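Local coordinates for nitrogenase iron-molybdenum cofactor biosynthesis protein NifB (PDB 7JMA) that probably carries out the radical SAM-dependent carbide insertion that couples two [4Fe-4S] clusters into the [8Fe-9S-C] precursor of the nitrogenase cofactor, at residues Thr141-Asp146 with Lys152-Val157; Ser195-Gly200 with Cys240-Arg245. All coordinates share one frame; numbering follows the deposited sequence.

How the interactions relate
Both contacts involve the parallel sheet of the radical SAM fold or the loops next to it, and their centres lie about 17 Å apart. Interaction 1 is buried and mixed, with a polar centre: the loop after strand 137-141 meets the chain leading into strand 154-159 through an amide, a phenol and two waters, with apolar packing by an isoleucine beside them, close to a cysteine of a cluster site. Interaction 2 is only partly buried, lies further from the chain centre and has no hydrogen bond between its segments, joining the end of strand 190-197 to helix 240-251. Strand 190-197 links them: Asn-143 OD1 probably accepts from Val-196 N, and Ser-195 OG probably bonds Val-142 O.

Interaction 1. Residues Thr141-Asp146 with Lys152-Val157; sequences TVNAVD and KIYSFV
Asn-143 and Tyr-154 make the direct polar bond of this contact, between the loop that follows strand 137-141 and the segment 152-157, which leads into strand 154-159. Asn-143 ND2 donates to Tyr-154 OH over 3.0 Å. The bond is bent, 138° at the hydrogen, and the hydroxyl lies out of the amide plane by 28°. With CG anti to its own carbonyl carbon (chi1 -64°), Asn-143 directs the amide nitrogen to this phenol, while OD1 accepts from the backbone N of Val-196 on strand 190-197. The two side chains cross nearly at right angles, although their amide and ring planes are not far from parallel.

Two waters extend the grip on the phenol. Water 1 donates to Thr-141 O and lies 2.6 Å from Tyr-154 OH; water 2 accepts from Asn-143 N and lies 2.8 Å from Tyr-154 OH. One hydroxyl is thereby tied to the loop at three points.

Apolar contacts lie alongside. Ile-153 CD1 approaches Ala-144 CB at 4.1 Å, and also packs on Asn-143 CB at 4.0 Å. Within its own segment, Ile-153 CG2 sits 3.6 Å above one face of the Tyr-154 ring, displaced toward the rim, and helix 166-186 adds Phe-170 and Leu-173 around Tyr-154. A leucine in place of Asn-143 would probably leave both the Tyr-154 hydroxyl and Val-196 N without their amide partner.

Ile-153 also touches Cys-42, a ligand of a [4Fe-4S] cluster absent from this model, so the contact adjoins a cluster site. Its chemistry implies that a buried phenol is satisfied by one amide and two ordered waters, which is likely to hold the hydroxyl in place, while the split use of the Asn-143 amide ties the loop to strand 190-197.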
# COMPACT_ATOMS: atom_id res chain seq x y z
N THR A 141 2.17 -0.71 1.85
CA THR A 141 2.99 -1.90 1.80
C THR A 141 4.29 -1.60 2.55
O THR A 141 5.08 -0.75 2.13
CB THR A 141 3.24 -2.32 0.36
OG1 THR A 141 1.98 -2.70 -0.21
CG2 THR A 141 4.19 -3.53 0.31
N VAL A 142 4.49 -2.30 3.66
CA VAL A 142 5.65 -2.11 4.53
C VAL A 142 6.33 -3.45 4.65
O VAL A 142 5.80 -4.37 5.29
CB VAL A 142 5.27 -1.58 5.92
CG1 VAL A 142 6.56 -1.41 6.73
CG2 VAL A 142 4.49 -0.27 5.86
N ASN A 143 7.51 -3.58 4.05
CA ASN A 143 8.20 -4.86 4.01
C ASN A 143 9.37 -4.96 4.98
O ASN A 143 9.88 -6.06 5.18
CB ASN A 143 8.68 -5.14 2.58
CG ASN A 143 7.52 -5.28 1.62
OD1 ASN A 143 6.57 -6.01 1.90
ND2 ASN A 143 7.57 -4.57 0.49
N ALA A 144 9.78 -3.85 5.57
CA ALA A 144 10.82 -3.87 6.60
C ALA A 144 10.79 -2.54 7.34
O ALA A 144 10.33 -1.52 6.81
CB ALA A 144 12.22 -4.12 6.00
N VAL A 145 11.31 -2.56 8.56
CA VAL A 145 11.58 -1.35 9.31
C VAL A 145 13.03 -1.25 9.76
O VAL A 145 13.42 -0.26 10.38
CB VAL A 145 10.63 -1.22 10.52
CG1 VAL A 145 9.21 -1.18 10.00
CG2 VAL A 145 10.82 -2.37 11.49
N ASP A 146 13.85 -2.25 9.43
CA ASP A 146 15.26 -2.27 9.79
C ASP A 146 16.06 -2.12 8.50
O ASP A 146 15.90 -2.94 7.59
CB ASP A 146 15.58 -3.58 10.50
CG ASP A 146 17.05 -3.95 10.46
OD1 ASP A 146 17.31 -5.17 10.54
OD2 ASP A 146 17.93 -3.07 10.39
N LYS A 152 17.95 -4.65 1.17
CA LYS A 152 17.96 -5.82 0.30
C LYS A 152 16.66 -6.01 -0.46
O LYS A 152 16.57 -6.89 -1.32
CB LYS A 152 18.29 -7.07 1.12
CG LYS A 152 19.62 -6.98 1.86
CD LYS A 152 19.91 -8.23 2.67
N ILE A 153 15.65 -5.19 -0.16
CA ILE A 153 14.34 -5.31 -0.78
C ILE A 153 14.11 -4.25 -1.85
O ILE A 153 13.40 -4.51 -2.83
CB ILE A 153 13.25 -5.23 0.32
CG1 ILE A 153 13.37 -6.43 1.27
CG2 ILE A 153 11.85 -5.14 -0.27
CD1 ILE A 153 12.51 -6.30 2.55
N TYR A 154 14.68 -3.05 -1.71
CA TYR A 154 14.44 -1.96 -2.64
C TYR A 154 15.73 -1.60 -3.34
O TYR A 154 16.77 -1.45 -2.69
CB TYR A 154 13.87 -0.75 -1.92
CG TYR A 154 12.57 -1.07 -1.23
CD1 TYR A 154 12.57 -1.43 0.11
CD2 TYR A 154 11.35 -1.04 -1.91
CE1 TYR A 154 11.39 -1.74 0.77
CE2 TYR A 154 10.16 -1.35 -1.25
CZ TYR A 154 10.19 -1.70 0.09
OH TYR A 154 9.03 -2.02 0.77
N SER A 155 15.67 -1.45 -4.65
CA SER A 155 16.89 -1.09 -5.36
C SER A 155 17.04 0.42 -5.51
O SER A 155 18.15 0.95 -5.34
CB SER A 155 16.96 -1.78 -6.72
OG SER A 155 15.83 -1.45 -7.51
N PHE A 156 15.96 1.14 -5.79
CA PHE A 156 16.04 2.60 -5.81
C PHE A 156 14.66 3.19 -5.55
O PHE A 156 13.62 2.52 -5.62
CB PHE A 156 16.64 3.13 -7.13
CG PHE A 156 15.80 2.89 -8.35
CD1 PHE A 156 16.03 1.79 -9.16
CD2 PHE A 156 14.78 3.79 -8.71
CE1 PHE A 156 15.28 1.57 -10.31
CE2 PHE A 156 14.02 3.57 -9.85
CZ PHE A 156 14.28 2.45 -10.65
N VAL A 157 14.68 4.49 -5.26
CA VAL A 157 13.49 5.26 -4.93
C VAL A 157 13.64 6.62 -5.60
O VAL A 157 14.73 7.18 -5.65
CB VAL A 157 13.36 5.38 -3.39
CG1 VAL A 157 12.60 6.60 -2.99
CG2 VAL A 157 12.74 4.08 -2.84
O HOH W 1 6.95 -0.81 -0.12
O HOH W 2 9.05 -1.20 3.49

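Interaction 2. Residues Ser195-Gly200 with Cys240-Arg245; sequences SVLIPG and CEQIER
Leu-197, the last residue of strand 190-197 in the parallel sheet of the radical SAM fold, and Pro-199 in the loop that follows meet the first turn of helix 240-251. The connection is strand to helix, with strand 220-225 and helix 206-216 intervening in the sequence, and it lies away from the cluster sites.

The apolar part centres on Leu-197. Its CG is anti to the backbone N (chi1 177°), which carries the CD2 methyl across to the helix, where it lies 3.9 Å from Ile-243 CG2 and equally near Ile-243 CA. The two side chains cross at about a right angle. Ile-243 meets the leucine with its CG2 branch, while the end of its longer branch leads away. Ile-206 of helix 206-216 and Ile-223 of strand 220-225 also touch Leu-197, and Pro-238 touches both Pro-199 and Ile-243.

The mixed part belongs to Gln-242, whose extended chain reaches from the helix toward the strand end. Its amide oxygen meets carbon atoms here, with Leu-197 CD2 4.2 Å from Gln-242 OE1. Thr-239 OG1 accepts from Gln-242 N at the helix start. Across the contact, the amide oxygen rests against the proline ring: Gln-242 OE1 is 3.7 Å from Pro-199 CG and 3.9 Å from Pro-199 CB.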
# COMPACT_ATOMS: atom_id res chain seq x y z
N SER A 195 2.43 -6.66 4.24
CA SER A 195 3.83 -7.04 4.36
C SER A 195 4.05 -8.34 3.62
O SER A 195 3.34 -9.33 3.86
CB SER A 195 4.24 -7.17 5.82
OG SER A 195 3.98 -5.96 6.52
N VAL A 196 5.02 -8.36 2.71
CA VAL A 196 5.37 -9.57 1.97
C VAL A 196 6.33 -10.41 2.81
O VAL A 196 7.38 -9.93 3.24
CB VAL A 196 5.98 -9.23 0.61
CG1 VAL A 196 6.37 -10.52 -0.15
CG2 VAL A 196 5.00 -8.38 -0.21
N LEU A 197 5.96 -11.66 3.04
CA LEU A 197 6.80 -12.57 3.81
C LEU A 197 7.86 -13.15 2.88
O LEU A 197 7.55 -13.90 1.96
CB LEU A 197 5.94 -13.67 4.43
CG LEU A 197 6.67 -14.75 5.20
CD1 LEU A 197 7.49 -14.11 6.30
CD2 LEU A 197 5.66 -15.73 5.77
N ILE A 198 9.12 -12.78 3.12
CA ILE A 198 10.23 -13.23 2.29
C ILE A 198 11.07 -14.19 3.12
O ILE A 198 11.84 -13.75 3.98
CB ILE A 198 11.08 -12.06 1.77
CG1 ILE A 198 10.24 -11.05 1.00
CG2 ILE A 198 12.21 -12.59 0.87
CD1 ILE A 198 10.80 -9.64 1.01
N PRO A 199 10.94 -15.49 2.90
CA PRO A 199 11.68 -16.46 3.72
C PRO A 199 13.18 -16.21 3.62
O PRO A 199 13.73 -16.02 2.54
CB PRO A 199 11.29 -17.81 3.12
CG PRO A 199 9.99 -17.55 2.44
CD PRO A 199 10.08 -16.16 1.91
N GLY A 200 13.84 -16.19 4.78
CA GLY A 200 15.26 -15.97 4.82
C GLY A 200 15.69 -14.52 4.72
O GLY A 200 16.89 -14.25 4.66
N CYS A 240 3.45 -23.04 4.20
CA CYS A 240 2.18 -22.65 4.81
C CYS A 240 2.24 -22.75 6.33
O CYS A 240 1.54 -22.01 7.03
CB CYS A 240 1.05 -23.50 4.26
SG CYS A 240 0.65 -23.08 2.55
N GLU A 241 3.07 -23.66 6.86
CA GLU A 241 3.36 -23.63 8.29
C GLU A 241 3.97 -22.30 8.68
O GLU A 241 3.65 -21.75 9.74
CB GLU A 241 4.30 -24.78 8.66
N GLN A 242 4.84 -21.74 7.83
CA GLN A 242 5.47 -20.48 8.17
C GLN A 242 4.49 -19.32 8.07
O GLN A 242 4.45 -18.47 8.97
CB GLN A 242 6.70 -20.23 7.29
CG GLN A 242 7.62 -19.15 7.84
CD GLN A 242 8.73 -18.78 6.88
OE1 GLN A 242 8.54 -18.75 5.67
NE2 GLN A 242 9.91 -18.49 7.43
N ILE A 243 3.68 -19.27 7.01
CA ILE A 243 2.75 -18.16 6.84
C ILE A 243 1.73 -18.13 7.98
O ILE A 243 1.34 -17.06 8.45
CB ILE A 243 2.05 -18.22 5.46
CG1 ILE A 243 1.09 -19.41 5.38
CG2 ILE A 243 3.06 -18.27 4.32
CD1 ILE A 243 -0.06 -19.23 4.40
N GLU A 244 1.30 -19.30 8.44
CA GLU A 244 0.34 -19.27 9.54
C GLU A 244 1.04 -19.10 10.88
O GLU A 244 0.44 -18.55 11.81
CB GLU A 244 -0.54 -20.52 9.52
CG GLU A 244 -1.59 -20.46 8.40
CD GLU A 244 -2.60 -19.33 8.60
OE1 GLU A 244 -2.75 -18.84 9.74
OE2 GLU A 244 -3.22 -18.91 7.60
N ARG A 245 2.29 -19.54 10.99
CA ARG A 245 3.08 -19.21 12.18
C ARG A 245 3.21 -17.71 12.34
O ARG A 245 2.94 -17.16 13.41
CB ARG A 245 4.45 -19.87 12.09